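Side-chain contact in RNA N6-adenosine-methyltransferase METTL16 (Homo sapiens, PDB 6M1U), which methylates adenosine at N6 in RNA, including U6 small nuclear RNA, the part present here being its vertebrate conserved region, which probably contributes to RNA binding: residues 34-39 and 49-54. Numbering follows the deposited sequence.
Sequences VTTWIE and HKRVPC
Glu39 and Arg51 form a salt bridge between helix 30-44 and strand 48-52, and two bonds of unequal strength define it. Arg51 NE donates to Glu39 OE2 over 2.6 Å at an N-H...O angle of 160°, meeting the syn lone pair, with OE2 close to the guanidinium plane. The second bond, from Arg51 NH2 to Glu39 OE1, is weak at 3.5 Å. A 46° twist between carboxylate and guanidinium planes is consistent with one good bond and one weak one, within the precision of a 2.79 Å model, since two well-made bonds along the NE and NH2 edge would favour coplanar groups.

Both chains are extended to make the reach: Arg51 runs straight from CG to NE and crosses the Glu39 side chain at about a right angle. Methyl groups from the preceding helical turn border the guanidinium. Thr36 CG2 lies at its edge, 3.4 Å from Arg51 NH2, whereas Thr35 CG2 lies over one face, 3.9 Å from the same nitrogen. The threonine hydroxyls bond within the helix, to the carbonyl oxygens of Ile31 and Val33, leaving the methyls to meet the arginine.

Nearer the backbone of Glu39, His49 touches its aliphatic part, CB and CG: His49 CE1 is 3.8 Å from Glu39 CB, and the side chains cross nearly perpendicularly. Leu42 and Thr43, further along the helix, also contact His49, and Leu61 of the adjacent strand touches both Glu39 and Arg51.

The segment axes approach to 10.7 Å and run nearly antiparallel, at 157°. With one buried residue among the five that touch, this is a surface contact joining a helix to an outermost strand of the sheet, 48-52, which follows it in the chain, at the margin of an alpha+beta fold whose helix packs against an antiparallel sheet.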
loop_
_atom_site.group_PDB
_atom_site.type_symbol
_atom_site.label_atom_id
_atom_site.label_comp_id
_atom_site.label_asym_id
_atom_site.label_seq_id
_atom_site.Cartn_x
_atom_site.Cartn_y
_atom_site.Cartn_z
ATOM N N VAL A 34 3.630 -1.561 7.989
ATOM C CA VAL A 34 3.358 -0.785 6.745
ATOM C C VAL A 34 2.095 -1.328 6.074
ATOM O O VAL A 34 1.192 -0.527 5.785
ATOM C CB VAL A 34 4.559 -0.840 5.785
ATOM C CG1 VAL A 34 4.216 -0.269 4.420
ATOM C CG2 VAL A 34 5.776 -0.144 6.368
ATOM N N THR A 35 2.036 -2.643 5.856
ATOM C CA THR A 35 0.887 -3.253 5.192
ATOM C C THR A 35 -0.419 -2.885 5.879
ATOM O O THR A 35 -1.385 -2.481 5.217
ATOM C CB THR A 35 1.046 -4.768 5.155
ATOM O OG1 THR A 35 2.183 -5.107 4.341
ATOM C CG2 THR A 35 -0.216 -5.411 4.600
ATOM N N THR A 36 -0.468 -2.999 7.208
ATOM C CA THR A 36 -1.709 -2.646 7.889
ATOM C C THR A 36 -2.008 -1.151 7.805
ATOM O O THR A 36 -3.163 -0.761 8.012
ATOM C CB THR A 36 -1.685 -3.072 9.352
ATOM O OG1 THR A 36 -0.834 -2.179 10.063
ATOM C CG2 THR A 36 -1.159 -4.486 9.516
ATOM N N TRP A 37 -1.004 -0.305 7.516
ATOM C CA TRP A 37 -1.315 1.091 7.226
ATOM C C TRP A 37 -1.839 1.252 5.805
ATOM O O TRP A 37 -2.752 2.053 5.565
ATOM C CB TRP A 37 -0.104 1.990 7.442
ATOM C CG TRP A 37 0.098 2.417 8.860
ATOM C CD1 TRP A 37 1.177 2.125 9.670
ATOM C CD2 TRP A 37 -0.787 3.214 9.654
ATOM N NE1 TRP A 37 1.007 2.696 10.924
ATOM C CE2 TRP A 37 -0.186 3.372 10.934
ATOM C CE3 TRP A 37 -2.026 3.822 9.414
ATOM C CZ2 TRP A 37 -0.789 4.096 11.952
ATOM C CZ3 TRP A 37 -2.616 4.546 10.441
ATOM C CH2 TRP A 37 -2.002 4.671 11.685
ATOM N N ILE A 38 -1.294 0.508 4.843
ATOM C CA ILE A 38 -1.921 0.501 3.522
ATOM C C ILE A 38 -3.354 -0.033 3.616
ATOM O O ILE A 38 -4.275 0.489 2.975
ATOM C CB ILE A 38 -1.075 -0.301 2.519
ATOM C CG1 ILE A 38 0.285 0.356 2.328
ATOM C CG2 ILE A 38 -1.744 -0.315 1.187
ATOM C CD1 ILE A 38 1.288 -0.523 1.618
ATOM N N GLU A 39 -3.576 -1.054 4.456
ATOM C CA GLU A 39 -4.928 -1.584 4.623
ATOM C C GLU A 39 -5.859 -0.524 5.187
ATOM O O GLU A 39 -7.010 -0.403 4.752
ATOM C CB GLU A 39 -4.901 -2.816 5.525
ATOM C CG GLU A 39 -4.324 -4.051 4.864
ATOM C CD GLU A 39 -4.078 -5.208 5.829
ATOM O OE1 GLU A 39 -4.058 -5.014 7.066
ATOM O OE2 GLU A 39 -3.900 -6.338 5.328
ATOM N N HIS A 49 -10.096 -5.212 -0.401
ATOM C CA HIS A 49 -8.814 -5.895 -0.435
ATOM C C HIS A 49 -8.821 -7.080 0.520
ATOM O O HIS A 49 -9.560 -7.096 1.499
ATOM C CB HIS A 49 -7.696 -4.940 -0.068
ATOM C CG HIS A 49 -7.916 -4.256 1.233
ATOM N ND1 HIS A 49 -7.427 -4.746 2.428
ATOM C CD2 HIS A 49 -8.590 -3.123 1.538
ATOM C CE1 HIS A 49 -7.792 -3.940 3.407
ATOM N NE2 HIS A 49 -8.491 -2.944 2.893
ATOM N N LYS A 50 -7.984 -8.067 0.221
ATOM C CA LYS A 50 -7.803 -9.242 1.056
ATOM C C LYS A 50 -6.320 -9.579 1.024
ATOM O O LYS A 50 -5.677 -9.439 -0.018
ATOM C CB LYS A 50 -8.636 -10.463 0.570
ATOM C CG LYS A 50 -10.047 -10.587 1.144
ATOM C CD LYS A 50 -10.930 -11.569 0.320
ATOM C CE LYS A 50 -12.498 -11.213 0.321
ATOM N NZ LYS A 50 -13.389 -11.890 -0.767
ATOM N N ARG A 51 -5.785 -10.038 2.155
ATOM C CA ARG A 51 -4.436 -10.591 2.167
ATOM C C ARG A 51 -4.382 -11.956 1.500
ATOM O O ARG A 51 -5.200 -12.831 1.779
ATOM C CB ARG A 51 -3.926 -10.723 3.582
ATOM C CG ARG A 51 -3.429 -9.460 4.127
ATOM C CD ARG A 51 -3.217 -9.714 5.547
ATOM N NE ARG A 51 -2.832 -8.520 6.252
ATOM C CZ ARG A 51 -1.838 -8.473 7.110
ATOM N NH1 ARG A 51 -1.138 -9.570 7.359
ATOM N NH2 ARG A 51 -1.586 -7.332 7.727
ATOM N N VAL A 52 -3.384 -12.164 0.665
ATOM C CA VAL A 52 -3.294 -13.398 -0.107
ATOM C C VAL A 52 -2.010 -14.110 0.297
ATOM O O VAL A 52 -1.055 -13.485 0.807
ATOM C CB VAL A 52 -3.370 -13.123 -1.628
ATOM C CG1 VAL A 52 -4.783 -12.749 -2.011
ATOM C CG2 VAL A 52 -2.460 -12.012 -1.973
ATOM N N PRO A 53 -1.944 -15.426 0.071
ATOM C CA PRO A 53 -0.668 -16.137 0.229
ATOM C C PRO A 53 0.445 -15.431 -0.533
ATOM O O PRO A 53 0.250 -14.909 -1.630
ATOM C CB PRO A 53 -0.955 -17.519 -0.359
ATOM C CG PRO A 53 -2.266 -17.344 -1.168
ATOM C CD PRO A 53 -3.027 -16.303 -0.439
ATOM N N CYS A 54 1.621 -15.390 0.080
ATOM C CA CYS A 54 2.742 -14.629 -0.456
ATOM C C CYS A 54 4.025 -15.400 -0.178
ATOM O O CYS A 54 3.995 -16.575 0.209
ATOM C CB CYS A 54 2.780 -13.234 0.172
ATOM S SG CYS A 54 2.735 -13.335 1.942
#